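Local coordinates for core protein VP4 (Bluetongue virus, PDB 2JHP) that caps viral messenger RNA as a multifunctional enzyme and forms part of the inner capsid of the virus, at residues 180-183 against 184-187; 133-136 against 137-141. All coordinates share one frame; numbering follows the deposited sequence.

Contact 1 (180-183 against 184-187); sequences VSML and DYIV. With GUN (guanine), chain D.
The last turns of helix 178-186 carry one wall of a guanine pocket, with D184 and Y185 leading into it. Backbone bonds hold these turns together: D184 N bonds V180 O, I186 N bonds M182 O, and V187 N closes the run on L183 O at 2.9 Å, just where V187 leaves helical geometry. In this last turn D184 turns its carbonyl to the base, and D184 O accepts both from guanine N2 (3.0 Å) and from guanine N1 (3.2 Å). The D184 side chain leaves to one side of the base, alongside V180 and pointing the same way, with D184 OD2 4.2 Å from V180 CG2; its strong partner is K383, through a salt bridge. Y185 CG sits between the backbone N and the carbonyl carbon (chi1 69°), which folds the phenol back along the helix. M182 O thus stands 3.5 Å above one ring face, over its centre, while Y185 CE2 rests 3.6 Å from M182 CA. On another side of the helix L183 CB meets V187 CG2 at 4.1 Å, and F207 of helix 202-210 packs against L183, D184 and V187. The bonds to guanine N1 and N2 thus come from the main chain, not from the D184 carboxylate; one carbonyl oxygen facing N1-H and N2-H is consistent with a preference for guanine over adenine, whose N1 is an acceptor.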
loop_
_atom_site.group_PDB
_atom_site.type_symbol
_atom_site.label_atom_id
_atom_site.label_comp_id
_atom_site.label_asym_id
_atom_site.label_seq_id
_atom_site.Cartn_x
_atom_site.Cartn_y
_atom_site.Cartn_z
ATOM N N VAL A 180 6.510 25.506 0.568
ATOM C CA VAL A 180 6.292 24.422 -0.403
ATOM C C VAL A 180 5.621 23.211 0.247
ATOM O O VAL A 180 4.876 22.473 -0.402
ATOM C CB VAL A 180 7.564 24.027 -1.275
ATOM C CG1 VAL A 180 8.810 24.777 -0.863
ATOM C CG2 VAL A 180 7.798 22.517 -1.302
ATOM N N SER A 181 5.885 23.027 1.534
ATOM C CA SER A 181 5.216 22.013 2.317
ATOM C C SER A 181 3.734 22.334 2.388
ATOM O O SER A 181 2.894 21.430 2.422
ATOM C CB SER A 181 5.808 21.954 3.721
ATOM O OG SER A 181 6.823 20.987 3.787
ATOM N N MET A 182 3.418 23.628 2.411
ATOM C CA MET A 182 2.023 24.070 2.446
ATOM C C MET A 182 1.271 23.500 1.237
ATOM O O MET A 182 0.306 22.757 1.410
ATOM C CB MET A 182 1.931 25.593 2.501
ATOM C CG MET A 182 0.571 26.129 2.743
ATOM S SD MET A 182 0.484 27.669 1.861
ATOM C CE MET A 182 -0.846 28.456 2.708
ATOM N N LEU A 183 1.757 23.805 0.036
ATOM C CA LEU A 183 1.222 23.232 -1.191
ATOM C C LEU A 183 1.228 21.705 -1.166
ATOM O O LEU A 183 0.294 21.086 -1.658
ATOM C CB LEU A 183 1.974 23.751 -2.421
ATOM C CG LEU A 183 2.052 25.269 -2.674
ATOM C CD1 LEU A 183 3.090 25.558 -3.731
ATOM C CD2 LEU A 183 0.700 25.884 -3.056
ATOM N N ASP A 184 2.254 21.105 -0.568
ATOM C CA ASP A 184 2.363 19.646 -0.496
ATOM C C ASP A 184 1.153 18.916 0.067
ATOM O O ASP A 184 0.741 17.896 -0.492
ATOM C CB ASP A 184 3.585 19.226 0.306
ATOM C CG ASP A 184 4.828 19.190 -0.516
ATOM O OD1 ASP A 184 4.726 19.277 -1.756
ATOM O OD2 ASP A 184 5.916 19.079 0.088
ATOM N N TYR A 185 0.602 19.407 1.186
ATOM C CA TYR A 185 -0.567 18.765 1.776
ATOM C C TYR A 185 -1.925 19.292 1.287
ATOM O O TYR A 185 -2.933 18.610 1.422
ATOM C CB TYR A 185 -0.477 18.783 3.294
ATOM C CG TYR A 185 -0.624 20.140 3.923
ATOM C CD1 TYR A 185 -1.876 20.729 4.078
ATOM C CD2 TYR A 185 0.489 20.825 4.403
ATOM C CE1 TYR A 185 -2.009 21.977 4.667
ATOM C CE2 TYR A 185 0.363 22.061 4.996
ATOM C CZ TYR A 185 -0.888 22.632 5.128
ATOM O OH TYR A 185 -1.020 23.864 5.729
ATOM N N ILE A 186 -1.973 20.501 0.746
ATOM C CA ILE A 186 -3.260 21.034 0.309
ATOM C C ILE A 186 -3.584 20.672 -1.143
ATOM O O ILE A 186 -4.742 20.463 -1.469
ATOM C CB ILE A 186 -3.391 22.571 0.561
ATOM C CG1 ILE A 186 -4.861 23.024 0.568
ATOM C CG2 ILE A 186 -2.573 23.367 -0.459
ATOM C CD1 ILE A 186 -5.701 22.537 1.748
ATOM N N VAL A 187 -2.573 20.599 -2.007
ATOM C CA VAL A 187 -2.797 20.293 -3.428
ATOM C C VAL A 187 -2.969 18.786 -3.634
ATOM O O VAL A 187 -2.036 18.014 -3.416
ATOM C CB VAL A 187 -1.652 20.817 -4.336
ATOM C CG1 VAL A 187 -1.904 20.453 -5.815
ATOM C CG2 VAL A 187 -1.462 22.326 -4.178
HETATM N N9 GUN D . 3.694 12.252 2.575
HETATM C C8 GUN D . 3.889 11.274 1.685
HETATM N N7 GUN D . 3.513 11.692 0.475
HETATM C C5 GUN D . 3.081 12.942 0.590
HETATM C C6 GUN D . 2.581 13.854 -0.335
HETATM O O6 GUN D . 2.475 13.547 -1.524
HETATM N N1 GUN D . 2.207 15.130 0.120
HETATM C C2 GUN D . 2.348 15.423 1.497
HETATM N N2 GUN D . 1.996 16.611 1.954
HETATM N N3 GUN D . 2.839 14.520 2.366
HETATM C C4 GUN D . 3.201 13.300 1.934
#

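Contact 2 (133-136 against 137-141); sequences HGSE and AETLN. With SAH (S-adenosyl-L-homocysteine), chain B; GUN (guanine), chain D.
This is a local contact at the N-terminus of helix 137-141, where the loop after strand 131-132 enters it beside S-adenosyl-L-homocysteine. Strand 131-132 is the first strand of a sheet ordered 3-2-1-4-5-7-6, the class I methyltransferase topology. E136 is the N-cap, and E138, two residues on, reaches back over it, its CG between the backbone N and the carbonyl carbon (chi1 87°) and its chain bent at chi2. E138 OE2 thereby accepts from E136 N at 3.0 Å, on its syn side and 21° out of the carboxylate plane. The anti lone pair of the same oxygen takes T139 OG1 at 2.6 Å, two donors that fix the rotation of the carboxylate. T139 N bonds E136 O at 2.8 Å to start the helix, and S135 CB packs on T139 CB. One water donates to both S135 OG and T139 OG1; S135 OG also bonds Y151 O. E136, extended beyond CG, reaches the ribose, where SAH O3' donates to E136 OE2 (2.7 Å), and SAH N donates to G134 O (2.9 Å). E138 OE1 lies 3.3 Å from SAH CB, against the amino acid part of the ligand. Two carboxylates thus line one side of the ligand, with E136 OE1 and E138 OE1 4.2 Å apart; two waters bridging these oxygens, one weakly bonded to E136, and K384 in a long, weak ion pair with E136 OE1, may ease the repulsion.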
loop_
_atom_site.group_PDB
_atom_site.type_symbol
_atom_site.label_atom_id
_atom_site.label_comp_id
_atom_site.label_asym_id
_atom_site.label_seq_id
_atom_site.Cartn_x
_atom_site.Cartn_y
_atom_site.Cartn_z
ATOM N N HIS A 133 -9.982 1.095 0.345
ATOM C CA HIS A 133 -10.172 1.181 1.788
ATOM C C HIS A 133 -8.878 0.974 2.580
ATOM O O HIS A 133 -7.901 0.431 2.062
ATOM C CB HIS A 133 -11.295 0.247 2.227
ATOM C CG HIS A 133 -12.620 0.593 1.617
ATOM N ND1 HIS A 133 -13.538 1.410 2.243
ATOM C CD2 HIS A 133 -13.164 0.267 0.420
ATOM C CE1 HIS A 133 -14.596 1.560 1.466
ATOM N NE2 HIS A 133 -14.395 0.876 0.354
ATOM N N GLY A 134 -8.885 1.454 3.825
ATOM C CA GLY A 134 -7.709 1.492 4.701
ATOM C C GLY A 134 -6.568 2.308 4.109
ATOM O O GLY A 134 -5.396 1.954 4.263
ATOM N N SER A 135 -6.904 3.399 3.428
ATOM C CA SER A 135 -5.914 4.077 2.591
ATOM C C SER A 135 -5.110 5.042 3.405
ATOM O O SER A 135 -5.535 5.452 4.465
ATOM C CB SER A 135 -6.573 4.823 1.424
ATOM O OG SER A 135 -7.340 3.959 0.607
ATOM N N GLU A 136 -3.938 5.389 2.890
ATOM C CA GLU A 136 -3.096 6.440 3.454
ATOM C C GLU A 136 -2.365 7.088 2.301
ATOM O O GLU A 136 -2.679 6.798 1.142
ATOM C CB GLU A 136 -2.120 5.863 4.457
ATOM C CG GLU A 136 -2.681 5.660 5.820
ATOM C CD GLU A 136 -1.610 5.242 6.769
ATOM O OE1 GLU A 136 -0.426 5.280 6.385
ATOM O OE2 GLU A 136 -1.920 4.878 7.903
ATOM N N ALA A 137 -1.404 7.964 2.601
ATOM C CA ALA A 137 -0.703 8.748 1.565
ATOM C C ALA A 137 -0.224 7.945 0.351
ATOM O O ALA A 137 -0.266 8.460 -0.763
ATOM C CB ALA A 137 0.447 9.543 2.162
ATOM N N GLU A 138 0.210 6.697 0.561
ATOM C CA GLU A 138 0.656 5.836 -0.559
ATOM C C GLU A 138 -0.417 5.619 -1.640
ATOM O O GLU A 138 -0.094 5.509 -2.824
ATOM C CB GLU A 138 1.186 4.484 -0.071
ATOM C CG GLU A 138 0.114 3.417 0.111
ATOM C CD GLU A 138 -0.768 3.686 1.313
ATOM O OE1 GLU A 138 -0.220 3.773 2.428
ATOM O OE2 GLU A 138 -1.997 3.811 1.152
ATOM N N THR A 139 -1.682 5.570 -1.226
ATOM C CA THR A 139 -2.772 5.371 -2.165
ATOM C C THR A 139 -3.126 6.666 -2.883
ATOM O O THR A 139 -3.251 6.675 -4.108
ATOM C CB THR A 139 -4.009 4.755 -1.500
ATOM O OG1 THR A 139 -3.620 3.559 -0.825
ATOM C CG2 THR A 139 -5.050 4.391 -2.555
ATOM N N LEU A 140 -3.267 7.749 -2.120
ATOM C CA LEU A 140 -3.512 9.079 -2.684
ATOM C C LEU A 140 -2.478 9.431 -3.753
ATOM O O LEU A 140 -2.825 9.886 -4.845
ATOM C CB LEU A 140 -3.500 10.151 -1.581
ATOM C CG LEU A 140 -4.630 10.176 -0.555
ATOM C CD1 LEU A 140 -4.361 11.219 0.481
ATOM C CD2 LEU A 140 -5.966 10.472 -1.240
ATOM N N ASN A 141 -1.210 9.204 -3.429
ATOM C CA ASN A 141 -0.097 9.484 -4.332
ATOM C C ASN A 141 -0.185 8.873 -5.726
ATOM O O ASN A 141 0.293 9.472 -6.685
ATOM C CB ASN A 141 1.222 9.076 -3.684
ATOM C CG ASN A 141 1.713 10.087 -2.693
ATOM O OD1 ASN A 141 1.150 11.174 -2.567
ATOM N ND2 ASN A 141 2.764 9.738 -1.971
HETATM N N SAH B . -4.087 0.307 2.249
HETATM C CA SAH B . -2.763 1.001 2.177
HETATM C CB SAH B . -2.131 1.334 3.533
HETATM C CG SAH B . -2.475 0.506 4.758
HETATM S SD SAH B . -1.870 1.322 6.261
HETATM C C SAH B . -1.769 0.283 1.279
HETATM O O SAH B . -2.131 -0.191 0.200
HETATM O OXT SAH B . -0.581 0.190 1.590
HETATM C "C5'" SAH B . -3.337 0.748 7.165
HETATM C "C4'" SAH B . -4.369 1.842 7.378
HETATM O "O4'" SAH B . -5.676 1.303 7.388
HETATM C "C3'" SAH B . -4.177 2.578 8.701
HETATM O "O3'" SAH B . -4.370 3.957 8.431
HETATM C "C2'" SAH B . -5.312 2.076 9.581
HETATM O "O2'" SAH B . -5.793 3.051 10.467
HETATM C "C1'" SAH B . -6.383 1.738 8.545
HETATM N N9 SAH B . -7.364 0.739 9.026
HETATM C C8 SAH B . -7.124 -0.351 9.831
HETATM N N7 SAH B . -8.297 -1.003 10.039
HETATM C C5 SAH B . -9.283 -0.348 9.380
HETATM C C6 SAH B . -10.655 -0.577 9.245
HETATM N N6 SAH B . -11.223 -1.624 9.839
HETATM N N1 SAH B . -11.427 0.278 8.480
HETATM C C2 SAH B . -10.839 1.361 7.850
HETATM N N3 SAH B . -9.481 1.592 7.981
HETATM C C4 SAH B . -8.710 0.754 8.736
HETATM N N9 GUN D . 3.694 12.252 2.575
HETATM C C8 GUN D . 3.889 11.274 1.685
HETATM N N7 GUN D . 3.513 11.692 0.475
HETATM C C5 GUN D . 3.081 12.942 0.590
HETATM C C6 GUN D . 2.581 13.854 -0.335
HETATM O O6 GUN D . 2.475 13.547 -1.524
HETATM N N1 GUN D . 2.207 15.130 0.120
HETATM C C2 GUN D . 2.348 15.423 1.497
HETATM N N2 GUN D . 1.996 16.611 1.954
HETATM N N3 GUN D . 2.839 14.520 2.366
HETATM C C4 GUN D . 3.201 13.300 1.934
HETATM O O HOH W 1 -5.523 1.744 -0.481
HETATM O O HOH W 2 1.566 3.782 5.199
HETATM O O HOH W 3 1.171 5.709 3.489
#

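In the fold
Contact 2 precedes contact 1, with residues 142-179 between them; centres are about 17 Å and nearest atoms about 7 Å apart. They do not touch; one guanine spans the gap. N141 donates from ND2 to guanine N7 at 3.2 Å, while 184-187 takes the N1 and N2 edge, and R214 adds a further bond. Helix 137-141 follows the first strand of one sheet of order 3-2-1-4-5-7-6, and helix 178-186 packs on strands 302-308 and 335-341 of a second such sheet, so this guanine lies between two Rossmann-like units. Helix 380-391 touches both, F387 packing on Y185, L140 and N141. Contact 2 grips one S-adenosyl-L-homocysteine; the M182 side chain lies about 7 Å from a second, different one.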